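Local coordinates for protein peptidoglycan glycosyltransferase (Eggerthella lenta, PDB 4MNR) that belongs to the penicillin-binding proteins of bacteria and carries a domain of the beta-lactamase-like fold, with a central antiparallel sheet between helices, at residues A[131-136]-A[320-325]; A[205-210]-A[231-236]; A[264-269]-A[279-284]; A[284-289]-A[311-316]; A[413-418]-A[426-431]. All coordinates share one frame; numbering follows the deposited sequence. Where two conformers were deposited one is given.

Contact 1: residues A[131-136]-A[320-325]; sequences ACVVMD and TVLEMA
Ala131 opens the contact with its CB against Val321 CG2, 3.8 Å away, so that the start of strand 130-135 meets the first turn of helix 321-332. Val133 then spreads its two methyls mainly over Val321 and Ala325. CG1, placed opposite the backbone N by a chi1 of 172°, reaches Ala325 CB at 3.9 Å, while CG2, on the side of the backbone N, meets Val321 CG1 at the same distance of 3.9 Å. The side chains of the two valines slide past each other in opposite directions. The selenomethionine at Met135, in one of its two deposited conformers, bends at its last torsion and sets SE 3.7 Å from Ala325 CB; in this conformer it also crosses the side chain of Leu322 at about a right angle, with SE 4.1 Å from Leu322 CD1. The small Ala325 thus sits between Val133 and Met135. All these touches are apolar. At the start of the helix Thr320, the N-cap, accepts from Glu323 N through OG1 at 3.0 Å, and its own N is bonded to Ser279 OG. The axes of strand residues 131-135 and helix residues 321-325 pass 8.1 Å apart at 35°, and Val321 and Ala325 also rest on the neighbouring strand 425-431. A helix packed on one face of the central antiparallel sheet in this way is characteristic of the penicillin-binding protein and beta-lactamase fold.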
# COMPACT_ATOMS: atom_id res chain seq x y z
N ALA A 131 -2.45 -8.03 1.70
CA ALA A 131 -1.10 -7.50 1.75
C ALA A 131 -0.99 -6.38 2.75
O ALA A 131 -1.98 -5.72 3.07
CB ALA A 131 -0.68 -7.00 0.37
N CYS A 132 0.24 -6.15 3.21
CA CYS A 132 0.50 -5.09 4.17
C CYS A 132 1.85 -4.45 3.89
O CYS A 132 2.84 -5.16 3.67
CB CYS A 132 0.46 -5.67 5.58
SG CYS A 132 0.82 -4.45 6.88
N VAL A 133 1.90 -3.11 3.88
CA VAL A 133 3.15 -2.38 3.71
C VAL A 133 3.30 -1.39 4.86
O VAL A 133 2.34 -0.71 5.20
CB VAL A 133 3.18 -1.61 2.36
CG1 VAL A 133 4.41 -0.70 2.28
CG2 VAL A 133 3.13 -2.58 1.18
N VAL A 134 4.48 -1.35 5.48
CA VAL A 134 4.76 -0.40 6.55
C VAL A 134 5.95 0.40 6.08
O VAL A 134 6.94 -0.16 5.63
CB VAL A 134 5.14 -1.11 7.87
CG1 VAL A 134 5.43 -0.10 8.94
CG2 VAL A 134 4.02 -2.04 8.33
N MSE A 135 5.85 1.72 6.18
CA MSE A 135 6.88 2.62 5.69
C MSE A 135 7.28 3.64 6.75
O MSE A 135 6.49 3.96 7.65
CB MSE A 135 6.38 3.39 4.46
CG MSE A 135 5.89 2.51 3.33
SE MSE A 135 5.69 3.48 1.66
CE MSE A 135 7.56 3.52 1.20
N ASP A 136 8.50 4.14 6.62
CA ASP A 136 8.91 5.33 7.37
C ASP A 136 8.62 6.52 6.47
O ASP A 136 9.24 6.67 5.43
CB ASP A 136 10.41 5.28 7.69
CG ASP A 136 10.89 6.51 8.47
OD1 ASP A 136 10.16 7.53 8.54
OD2 ASP A 136 12.02 6.48 9.01
N THR A 320 -1.79 -0.11 -6.19
CA THR A 320 -1.09 -1.13 -5.40
C THR A 320 -1.16 -0.79 -3.92
O THR A 320 -1.44 0.35 -3.56
CB THR A 320 0.38 -1.23 -5.82
OG1 THR A 320 1.02 0.05 -5.66
CG2 THR A 320 0.49 -1.66 -7.25
N VAL A 321 -0.87 -1.76 -3.06
CA VAL A 321 -0.85 -1.47 -1.63
C VAL A 321 0.30 -0.50 -1.33
O VAL A 321 0.19 0.40 -0.50
CB VAL A 321 -0.73 -2.77 -0.81
CG1 VAL A 321 -0.71 -2.46 0.69
CG2 VAL A 321 -1.89 -3.69 -1.16
N LEU A 322 1.40 -0.66 -2.07
CA LEU A 322 2.53 0.27 -1.96
C LEU A 322 2.10 1.70 -2.28
O LEU A 322 2.45 2.64 -1.55
CB LEU A 322 3.65 -0.16 -2.91
CG LEU A 322 4.86 0.76 -2.99
CD1 LEU A 322 5.52 0.96 -1.62
CD2 LEU A 322 5.88 0.24 -4.00
N GLU A 323 1.30 1.88 -3.34
CA GLU A 323 0.80 3.20 -3.70
C GLU A 323 -0.06 3.77 -2.57
O GLU A 323 0.06 4.95 -2.23
CB GLU A 323 -0.00 3.17 -5.00
CG GLU A 323 -0.82 4.43 -5.26
CD GLU A 323 0.03 5.69 -5.48
OE1 GLU A 323 1.14 5.59 -6.05
OE2 GLU A 323 -0.42 6.79 -5.08
N MSE A 324 -0.92 2.95 -1.98
CA MSE A 324 -1.75 3.46 -0.89
C MSE A 324 -0.93 3.83 0.35
O MSE A 324 -1.26 4.76 1.06
CB MSE A 324 -2.91 2.51 -0.55
CG MSE A 324 -3.86 2.30 -1.71
SE MSE A 324 -4.44 3.97 -2.58
CE MSE A 324 -5.25 4.84 -1.03
N ALA A 325 0.16 3.11 0.59
CA ALA A 325 1.06 3.48 1.66
C ALA A 325 1.72 4.81 1.33
O ALA A 325 1.86 5.66 2.20
CB ALA A 325 2.11 2.39 1.89

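Contact 2: residues A[205-210]-A[231-236]; sequences TVFSSP and LTLAQA
Phe207 and Leu231 face each other as an antiparallel hydrogen-bonded pair, and each satisfies the other's peptide. Phe207 N donates to Leu231 O at 2.8 Å, and Leu231 N returns a bond to Phe207 O at 2.9 Å; both are close to straight. Next to them Val206 and Thr232 form the non-hydrogen-bonded pair, where Val206 CA lies 3.4 Å from Leu231 O as a weaker CH...O contact. Thr205 O receives Leu233 N at 2.8 Å, but the angle of 128° makes this bond weak, and the CA-H of Thr232 approaches the same oxygen. Two N-H groups at the helix start are met by a reciprocal pair: Gln235 N gives to Thr232 OG1 at 3.1 Å, and Thr232 N gives to Gln235 OE1 at 2.9 Å; Ala234 is bonded through its backbone to Glu203. Thr232 can serve because its chi1 of 64° holds OG1 between the backbone N and the carbonyl carbon, over the first turn. Ser209 shows Leu231 CD1 its OG at 3.6 Å, yet that hydroxyl has its polar partners elsewhere, in Ser241 and Asn222. The hydroxyl of Thr205 is bonded to Gly202 N, and its side chain is about 4 Å from a bound magnesium ion. On the face of Phe207 and Leu231, the Phe207 ring lies obliquely to Leu233 CB and packs on Val244 and Glu251 of helix 242-263. Taken together, a short antiparallel ladder runs straight into a capping box, with Thr232 both the last residue of strand 231-232 and the N-cap of helix 233-239.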
# COMPACT_ATOMS: atom_id res chain seq x y z
N THR A 205 -17.59 22.53 5.21
CA THR A 205 -18.60 22.63 4.15
C THR A 205 -19.65 21.54 4.33
O THR A 205 -19.30 20.40 4.54
CB THR A 205 -17.96 22.53 2.76
OG1 THR A 205 -17.05 23.62 2.58
CG2 THR A 205 -19.03 22.61 1.66
N VAL A 206 -20.93 21.91 4.25
CA VAL A 206 -22.01 20.96 4.52
C VAL A 206 -22.55 20.34 3.24
O VAL A 206 -22.82 21.04 2.26
CB VAL A 206 -23.16 21.61 5.32
CG1 VAL A 206 -24.36 20.67 5.42
CG2 VAL A 206 -22.68 22.00 6.71
N PHE A 207 -22.71 19.01 3.26
CA PHE A 207 -23.25 18.27 2.12
C PHE A 207 -24.39 17.38 2.58
O PHE A 207 -24.38 16.86 3.70
CB PHE A 207 -22.20 17.33 1.54
CG PHE A 207 -21.11 18.01 0.79
CD1 PHE A 207 -20.02 18.53 1.46
CD2 PHE A 207 -21.14 18.08 -0.59
CE1 PHE A 207 -18.99 19.14 0.76
CE2 PHE A 207 -20.12 18.69 -1.30
CZ PHE A 207 -19.04 19.22 -0.62
N SER A 208 -25.38 17.15 1.71
CA SER A 208 -26.41 16.17 2.02
C SER A 208 -25.82 14.77 1.91
O SER A 208 -25.04 14.49 0.99
CB SER A 208 -27.60 16.33 1.08
OG SER A 208 -28.67 15.47 1.44
N SER A 209 -26.17 13.88 2.83
CA SER A 209 -25.65 12.52 2.83
C SER A 209 -26.77 11.45 2.83
O SER A 209 -26.91 10.68 3.78
CB SER A 209 -24.69 12.31 4.01
OG SER A 209 -24.07 11.03 3.98
N PRO A 210 -27.55 11.38 1.74
CA PRO A 210 -28.63 10.38 1.68
C PRO A 210 -28.09 8.96 1.51
O PRO A 210 -26.92 8.79 1.15
CB PRO A 210 -29.41 10.79 0.43
CG PRO A 210 -28.42 11.51 -0.42
CD PRO A 210 -27.50 12.22 0.53
N LEU A 231 -24.07 16.43 6.56
CA LEU A 231 -22.78 16.27 7.21
C LEU A 231 -21.79 17.33 6.76
O LEU A 231 -21.80 17.72 5.59
CB LEU A 231 -22.19 14.91 6.84
CG LEU A 231 -22.96 13.65 7.24
CD1 LEU A 231 -22.22 12.44 6.72
CD2 LEU A 231 -23.12 13.57 8.76
N THR A 232 -20.91 17.78 7.65
CA THR A 232 -19.77 18.56 7.19
C THR A 232 -18.85 17.60 6.45
O THR A 232 -18.95 16.38 6.62
CB THR A 232 -18.96 19.19 8.33
OG1 THR A 232 -18.38 18.15 9.12
CG2 THR A 232 -19.83 20.10 9.20
N LEU A 233 -17.96 18.15 5.64
CA LEU A 233 -17.03 17.32 4.90
C LEU A 233 -16.14 16.50 5.85
O LEU A 233 -15.83 15.34 5.56
CB LEU A 233 -16.21 18.16 3.92
CG LEU A 233 -15.20 17.44 3.03
CD1 LEU A 233 -15.87 16.32 2.26
CD2 LEU A 233 -14.55 18.45 2.08
N ALA A 234 -15.76 17.09 6.99
CA ALA A 234 -15.01 16.33 8.00
C ALA A 234 -15.81 15.15 8.55
O ALA A 234 -15.30 14.04 8.65
CB ALA A 234 -14.54 17.25 9.14
N GLN A 235 -17.07 15.39 8.88
CA GLN A 235 -17.93 14.32 9.37
C GLN A 235 -18.14 13.24 8.32
O GLN A 235 -18.20 12.06 8.65
CB GLN A 235 -19.30 14.86 9.83
CG GLN A 235 -19.22 15.77 11.04
CD GLN A 235 -20.52 16.56 11.27
OE1 GLN A 235 -21.32 16.77 10.35
NE2 GLN A 235 -20.71 17.01 12.51
N ALA A 236 -18.26 13.66 7.06
CA ALA A 236 -18.45 12.71 5.96
C ALA A 236 -17.20 11.84 5.77
O ALA A 236 -17.31 10.71 5.34
CB ALA A 236 -18.79 13.44 4.68

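Contact 3: residues A[264-269]-A[279-284]; sequences FGFNKE and SLMPSA
The ring of Phe266 has the backbone of Leu280 at its edge, with Leu280 O near the ring plane and 3.5 Å from CD2. Met281 approaches the ring obliquely: its CG is 3.9 Å from Phe266 CD2, and its selenium stands 5.3 Å from the ring centroid, 29° off the normal, a Met-aromatic contact made by a selenomethionine chain bent at its second and third torsions. Ser279 CB also meets the ring obliquely, and Phe187 adds an edge-to-face partner. The other flat group, the Asn267 amide, spans the backbone of Met281. Its OD1 accepts from Met281 N at 3.0 Å, the donor standing above the carbonyl plane, while ND2 gives a weak bond to Met281 O at 3.3 Å and a second to the carboxylate of Glu262. One side chain therefore engages both polar atoms of a single residue of segment 279-284. Its own backbone joins in, since Asn267 N donates to Ser279 O at 2.8 Å. Asn267 holds the third position of the type II turn from Gly265 to Lys268, and its backbone adopts a left-handed helical conformation. Gly265, the first residue of this turn, also ends helix 242-263 in a Schellman motif. A water ties the other flank, giving to Gly265 O and Lys268 O and accepting from Ser279 N at 3.0 Å. With neither segment in a helix or strand at the contact, two arms of the connection between helices 242-263 and 284-289 are joined by one side-chain amide, one backbone hydrogen bond and one bridging water, while Phe266 and Met281 supply the apolar filling beside them.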
# COMPACT_ATOMS: atom_id res chain seq x y z
N PHE A 264 -0.47 12.39 -6.44
CA PHE A 264 -0.15 11.37 -5.45
C PHE A 264 0.48 10.15 -6.10
O PHE A 264 0.77 9.17 -5.42
CB PHE A 264 -1.40 10.91 -4.69
CG PHE A 264 -1.81 11.83 -3.57
CD1 PHE A 264 -1.42 11.55 -2.27
CD2 PHE A 264 -2.62 12.92 -3.81
CE1 PHE A 264 -1.82 12.37 -1.22
CE2 PHE A 264 -3.02 13.74 -2.77
CZ PHE A 264 -2.61 13.48 -1.48
N GLY A 265 0.66 10.19 -7.41
CA GLY A 265 1.39 9.11 -8.05
C GLY A 265 0.61 8.24 -9.01
O GLY A 265 1.19 7.36 -9.65
N PHE A 266 -0.69 8.46 -9.12
CA PHE A 266 -1.46 7.72 -10.11
C PHE A 266 -1.00 8.07 -11.53
O PHE A 266 -0.65 9.22 -11.81
CB PHE A 266 -2.97 7.94 -9.90
CG PHE A 266 -3.53 7.22 -8.71
CD1 PHE A 266 -3.32 7.71 -7.43
CD2 PHE A 266 -4.22 6.03 -8.85
CE1 PHE A 266 -3.81 7.05 -6.31
CE2 PHE A 266 -4.73 5.35 -7.75
CZ PHE A 266 -4.52 5.85 -6.47
N ASN A 267 -1.00 7.07 -12.40
CA ASN A 267 -0.56 7.21 -13.79
C ASN A 267 0.91 7.59 -13.94
O ASN A 267 1.31 8.14 -14.98
CB ASN A 267 -1.43 8.20 -14.58
CG ASN A 267 -2.86 7.72 -14.72
OD1 ASN A 267 -3.14 6.52 -14.69
ND2 ASN A 267 -3.77 8.66 -14.91
N LYS A 268 1.70 7.31 -12.91
CA LYS A 268 3.15 7.48 -12.98
C LYS A 268 3.82 6.12 -12.81
O LYS A 268 3.43 5.31 -11.99
CB LYS A 268 3.63 8.41 -11.88
CG LYS A 268 2.92 9.75 -11.81
CD LYS A 268 3.29 10.65 -12.98
CE LYS A 268 2.56 11.97 -12.89
NZ LYS A 268 2.68 12.55 -11.52
N GLU A 269 4.85 5.86 -13.61
CA GLU A 269 5.65 4.67 -13.40
C GLU A 269 6.62 4.98 -12.27
O GLU A 269 7.44 5.89 -12.37
CB GLU A 269 6.37 4.25 -14.68
CG GLU A 269 5.50 3.39 -15.60
CD GLU A 269 6.04 3.30 -17.01
OE1 GLU A 269 5.81 4.24 -17.80
OE2 GLU A 269 6.68 2.28 -17.34
N SER A 279 -0.21 2.48 -10.92
CA SER A 279 -1.57 2.70 -10.41
C SER A 279 -2.30 3.58 -11.42
O SER A 279 -1.68 4.41 -12.08
CB SER A 279 -1.53 3.35 -9.02
OG SER A 279 -0.98 2.45 -8.07
N LEU A 280 -3.61 3.38 -11.55
CA LEU A 280 -4.33 3.92 -12.71
C LEU A 280 -5.50 4.82 -12.34
O LEU A 280 -6.21 4.58 -11.36
CB LEU A 280 -4.86 2.77 -13.57
CG LEU A 280 -3.81 1.76 -14.03
CD1 LEU A 280 -4.46 0.59 -14.75
CD2 LEU A 280 -2.85 2.47 -14.93
N MSE A 281 -5.68 5.87 -13.15
CA MSE A 281 -6.85 6.74 -13.10
C MSE A 281 -7.36 6.94 -14.52
O MSE A 281 -6.58 6.98 -15.46
CB MSE A 281 -6.50 8.12 -12.52
CG MSE A 281 -6.57 8.21 -11.03
SE MSE A 281 -8.35 8.03 -10.26
CE MSE A 281 -9.18 9.76 -10.57
N PRO A 282 -8.68 7.09 -14.67
CA PRO A 282 -9.18 7.38 -16.02
C PRO A 282 -8.71 8.75 -16.49
O PRO A 282 -8.29 9.57 -15.66
CB PRO A 282 -10.70 7.41 -15.84
CG PRO A 282 -10.96 6.67 -14.59
CD PRO A 282 -9.76 6.90 -13.70
N SER A 283 -8.78 9.00 -17.79
CA SER A 283 -8.47 10.31 -18.32
C SER A 283 -9.57 11.28 -17.88
O SER A 283 -10.70 10.87 -17.62
CB SER A 283 -8.38 10.27 -19.85
OG SER A 283 -9.65 10.03 -20.44
N ALA A 284 -9.23 12.56 -17.80
CA ALA A 284 -10.23 13.57 -17.50
C ALA A 284 -11.31 13.57 -18.58
O ALA A 284 -12.48 13.79 -18.29
CB ALA A 284 -9.60 14.95 -17.37
O HOH W 1 1.78 4.66 -10.20

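Contact 4: residues A[284-289]-A[311-316]; sequences AEDLQK and RESPAG
Asp286 sets OD2 over one face of the Arg311 guanidinium, 4.1 Å above its plane and over its centre; the opposite charges probably attract, though no N-H of the arginine points at the oxygen. The same OD2 receives a short bond from Ser313 OG at 2.5 Å on its anti lone pair, with a weak addition from Ser313 N. That serine hydroxyl also accepts from Ser283 N, and Ser283 OG in turn caps Asp286 N, so the hydroxyls of two serines bind the helix start to the loop. The serine torsion, chi1 76°, keeps OG tucked between its backbone N and carbonyl carbon, where it can serve both partners. Arg311 meanwhile bonds within its own loop: NE donates to Ser313 O at 2.8 Å, and NH2 to Pro314 O at 3.0 Å, that oxygen lying in the guanidinium plane. One water bridges Asp286 OD1 and Glu312 N, lying 2.7 Å from OD1. A second gives to Glu312 OE1 at 2.8 Å and weakly to Asp286 OD2. On the solvent side Glu285 and Glu312 bring like charges together, OE1 to OE1 at 3.9 Å with their carboxylate planes 46° apart, which may raise the proton affinity of one or both. Helix 284-289 is held from behind by Leu287, which packs on Ala254 and Val258 of helix 242-263 and on Leu294 of helix 291-298, and Arg311 reaches Glu293 of that last helix in a salt bridge through NH2. The contact thus lies at the surface, joining this helix to the loop that leads into helix 321-332.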
# COMPACT_ATOMS: atom_id res chain seq x y z
N ALA A 284 -9.23 12.56 -17.80
CA ALA A 284 -10.23 13.57 -17.50
C ALA A 284 -11.31 13.57 -18.58
O ALA A 284 -12.48 13.79 -18.29
CB ALA A 284 -9.60 14.95 -17.37
N GLU A 285 -10.90 13.30 -19.82
CA GLU A 285 -11.83 13.23 -20.94
C GLU A 285 -12.91 12.16 -20.74
O GLU A 285 -14.09 12.42 -20.96
CB GLU A 285 -11.09 12.98 -22.25
CG GLU A 285 -10.42 14.21 -22.84
CD GLU A 285 -9.69 13.92 -24.15
OE1 GLU A 285 -9.63 12.73 -24.55
OE2 GLU A 285 -9.17 14.87 -24.78
N ASP A 286 -12.50 10.97 -20.31
CA ASP A 286 -13.47 9.90 -20.02
C ASP A 286 -14.36 10.21 -18.82
O ASP A 286 -15.56 9.93 -18.84
CB ASP A 286 -12.77 8.55 -19.85
CG ASP A 286 -12.46 7.88 -21.19
OD1 ASP A 286 -13.18 8.14 -22.17
OD2 ASP A 286 -11.50 7.08 -21.26
N LEU A 287 -13.80 10.78 -17.75
CA LEU A 287 -14.62 11.09 -16.58
C LEU A 287 -15.61 12.20 -16.85
O LEU A 287 -16.69 12.24 -16.24
CB LEU A 287 -13.74 11.47 -15.39
CG LEU A 287 -13.06 10.30 -14.69
CD1 LEU A 287 -12.36 10.76 -13.42
CD2 LEU A 287 -14.11 9.25 -14.39
N GLN A 288 -15.24 13.13 -17.72
CA GLN A 288 -16.13 14.22 -18.11
C GLN A 288 -17.41 13.69 -18.73
O GLN A 288 -18.48 14.26 -18.56
CB GLN A 288 -15.42 15.16 -19.08
CG GLN A 288 -14.74 16.33 -18.39
CD GLN A 288 -13.70 17.00 -19.25
OE1 GLN A 288 -12.73 17.56 -18.74
NE2 GLN A 288 -13.89 16.96 -20.56
N LYS A 289 -17.29 12.57 -19.42
CA LYS A 289 -18.42 11.97 -20.13
C LYS A 289 -19.42 11.28 -19.21
O LYS A 289 -20.57 11.06 -19.61
CB LYS A 289 -17.92 10.97 -21.17
CG LYS A 289 -17.13 11.62 -22.30
CD LYS A 289 -16.54 10.56 -23.22
CE LYS A 289 -15.83 11.20 -24.41
NZ LYS A 289 -15.41 10.19 -25.40
N ARG A 311 -13.03 2.28 -25.55
CA ARG A 311 -12.64 3.08 -24.39
C ARG A 311 -11.13 3.30 -24.37
O ARG A 311 -10.35 2.35 -24.48
CB ARG A 311 -13.12 2.46 -23.08
CG ARG A 311 -12.67 3.27 -21.86
CD ARG A 311 -13.24 2.77 -20.58
NE ARG A 311 -12.63 3.45 -19.45
CZ ARG A 311 -13.27 4.30 -18.66
NH1 ARG A 311 -14.55 4.58 -18.85
NH2 ARG A 311 -12.61 4.86 -17.64
N GLU A 312 -10.72 4.56 -24.24
CA GLU A 312 -9.31 4.93 -24.38
C GLU A 312 -8.50 4.78 -23.10
O GLU A 312 -7.31 4.47 -23.15
CB GLU A 312 -9.20 6.38 -24.87
CG GLU A 312 -9.99 6.67 -26.13
CD GLU A 312 -9.93 8.14 -26.54
OE1 GLU A 312 -9.59 8.98 -25.68
OE2 GLU A 312 -10.21 8.44 -27.72
N SER A 313 -9.13 5.00 -21.96
CA SER A 313 -8.38 5.04 -20.70
C SER A 313 -8.84 3.94 -19.73
O SER A 313 -9.91 3.38 -19.90
CB SER A 313 -8.50 6.44 -20.07
OG SER A 313 -9.77 6.64 -19.48
N PRO A 314 -8.01 3.61 -18.73
CA PRO A 314 -8.42 2.55 -17.81
C PRO A 314 -9.51 3.01 -16.85
O PRO A 314 -9.78 4.21 -16.77
CB PRO A 314 -7.14 2.25 -17.02
CG PRO A 314 -6.37 3.52 -17.06
CD PRO A 314 -6.65 4.10 -18.42
N ALA A 315 -10.14 2.06 -16.17
CA ALA A 315 -10.99 2.38 -15.04
C ALA A 315 -10.09 2.76 -13.87
O ALA A 315 -8.94 2.33 -13.80
CB ALA A 315 -11.86 1.17 -14.66
N GLY A 316 -10.60 3.55 -12.95
CA GLY A 316 -9.79 3.86 -11.78
C GLY A 316 -10.64 4.54 -10.75
O GLY A 316 -11.77 4.93 -11.04
O HOH W 2 -12.88 6.62 -24.38
O HOH W 3 -9.20 9.01 -22.95

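Contact 5: residues A[413-418]-A[426-431]; sequences WFVGMA and VVAIVI
A beta hairpin of strands 409-418 and 425-431 sets Val430 over one face of the Trp413 indole. Val430 CB stands 3.6 Å from the centroid of the indole six-membered ring and 7° off its normal, a CH-pi contact, and Val430 CG2 lies 3.6 Å from Trp413 CE2. Both side chains point the same way, and chi2 of 88° turns the indole flat across the valine. Further along this face Val415 CG2 meets Ala428 CB at 4.0 Å, and Met417 CB, of a selenomethionine, meets Val426 CG2 at 3.9 Å. Backbone pairing is regular: Phe414 and Ile429 exchange two bonds, as do Gly416 and Val427, with Gly416 N to Val427 O at 2.9 Å. The hairpin belongs to the central antiparallel sheet of the penicillin-binding protein fold, whose edge strand 398-406 pairs with strand 409-418 through Lys400 and Gly402, the ends of the Lys-Thr-Gly motif. On the other face Phe414 CB touches Ile429 CG2 at 4.0 Å. Phe414 CE2 lies 3.5 Å from Gly416 CA, where a CB would clash with it. Phe414 and Ile429 then pack on Ala443 of helix 438-453, while Trp413 and Val415 touch Thr186.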
# COMPACT_ATOMS: atom_id res chain seq x y z
N TRP A 413 -9.83 -2.36 4.02
CA TRP A 413 -8.60 -1.59 3.98
C TRP A 413 -8.39 -0.72 5.21
O TRP A 413 -9.35 -0.28 5.85
CB TRP A 413 -8.65 -0.58 2.83
CG TRP A 413 -8.43 -1.07 1.46
CD1 TRP A 413 -9.36 -1.56 0.60
CD2 TRP A 413 -7.19 -1.04 0.74
NE1 TRP A 413 -8.78 -1.87 -0.61
CE2 TRP A 413 -7.45 -1.55 -0.55
CE3 TRP A 413 -5.90 -0.63 1.07
CZ2 TRP A 413 -6.44 -1.67 -1.51
CZ3 TRP A 413 -4.90 -0.75 0.12
CH2 TRP A 413 -5.18 -1.27 -1.15
N PHE A 414 -7.13 -0.41 5.51
CA PHE A 414 -6.83 0.73 6.38
C PHE A 414 -5.51 1.34 5.94
O PHE A 414 -4.58 0.61 5.63
CB PHE A 414 -6.69 0.28 7.82
CG PHE A 414 -6.44 1.41 8.78
CD1 PHE A 414 -7.49 2.21 9.20
CD2 PHE A 414 -5.17 1.66 9.28
CE1 PHE A 414 -7.27 3.25 10.11
CE2 PHE A 414 -4.95 2.69 10.20
CZ PHE A 414 -6.00 3.48 10.60
N VAL A 415 -5.45 2.67 5.90
CA VAL A 415 -4.19 3.39 5.73
C VAL A 415 -4.10 4.34 6.92
O VAL A 415 -5.02 5.11 7.16
CB VAL A 415 -4.15 4.18 4.41
CG1 VAL A 415 -2.87 5.00 4.34
CG2 VAL A 415 -4.24 3.24 3.23
N GLY A 416 -3.02 4.27 7.68
CA GLY A 416 -2.92 5.13 8.84
C GLY A 416 -1.50 5.41 9.25
O GLY A 416 -0.56 4.91 8.64
N MSE A 417 -1.35 6.19 10.31
CA MSE A 417 -0.05 6.72 10.68
C MSE A 417 -0.05 7.05 12.16
O MSE A 417 -1.10 7.35 12.74
CB MSE A 417 0.23 8.00 9.89
CG MSE A 417 -0.79 9.08 10.15
SE MSE A 417 -0.91 10.44 8.75
CE MSE A 417 -1.68 9.30 7.37
N ALA A 418 1.13 6.98 12.76
CA ALA A 418 1.28 7.27 14.18
C ALA A 418 2.71 7.69 14.50
O ALA A 418 3.64 7.28 13.80
CB ALA A 418 0.92 6.03 15.01
N VAL A 426 3.87 4.67 8.85
CA VAL A 426 2.63 4.60 8.08
C VAL A 426 2.36 3.13 7.75
O VAL A 426 3.28 2.40 7.41
CB VAL A 426 2.73 5.44 6.76
CG1 VAL A 426 1.59 5.10 5.77
CG2 VAL A 426 2.74 6.92 7.08
N VAL A 427 1.12 2.69 7.90
CA VAL A 427 0.76 1.32 7.52
C VAL A 427 -0.42 1.30 6.53
O VAL A 427 -1.39 2.03 6.72
CB VAL A 427 0.37 0.46 8.75
CG1 VAL A 427 0.05 -0.97 8.32
CG2 VAL A 427 1.49 0.45 9.79
N ALA A 428 -0.31 0.49 5.48
CA ALA A 428 -1.42 0.26 4.54
C ALA A 428 -1.66 -1.24 4.53
O ALA A 428 -0.71 -2.02 4.41
CB ALA A 428 -1.07 0.75 3.13
N ILE A 429 -2.91 -1.64 4.66
CA ILE A 429 -3.23 -3.07 4.68
C ILE A 429 -4.53 -3.29 3.94
O ILE A 429 -5.46 -2.48 4.03
CB ILE A 429 -3.32 -3.60 6.14
CG1 ILE A 429 -3.61 -5.11 6.16
CG2 ILE A 429 -4.37 -2.87 6.93
CD1 ILE A 429 -3.35 -5.74 7.55
N VAL A 430 -4.57 -4.36 3.15
CA VAL A 430 -5.84 -4.79 2.55
C VAL A 430 -6.06 -6.25 2.90
O VAL A 430 -5.15 -7.08 2.81
CB VAL A 430 -5.90 -4.58 1.01
CG1 VAL A 430 -4.77 -5.36 0.32
CG2 VAL A 430 -7.29 -5.01 0.48
N ILE A 431 -7.27 -6.55 3.36
CA ILE A 431 -7.67 -7.94 3.60
C ILE A 431 -8.76 -8.28 2.59
O ILE A 431 -9.87 -7.75 2.67
CB ILE A 431 -8.27 -8.12 5.01
CG1 ILE A 431 -7.29 -7.65 6.08
CG2 ILE A 431 -8.68 -9.58 5.22
CD1 ILE A 431 -6.05 -8.48 6.17

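Overall arrangement
Contacts 1 and 5 form the buried centre: strands 130-135 and 425-431 are neighbours in one sheet, and helix 321-332 rests on both. Their chemistry is apolar packing, with regular ladder bonds added in contact 5. Contact 3 is also buried but joins two parts of one irregular connection, so amide and water bonding takes over; it touches contact 1 where Ser279 OG meets Thr320 N. Contact 4 follows directly, sharing Ala284, and carries its charges and waters to the surface. Contact 2 stands apart, its centre about 29 Å from that of contact 1, as a partly buried short ladder that shares with contact 1 a threonine-capped helix start.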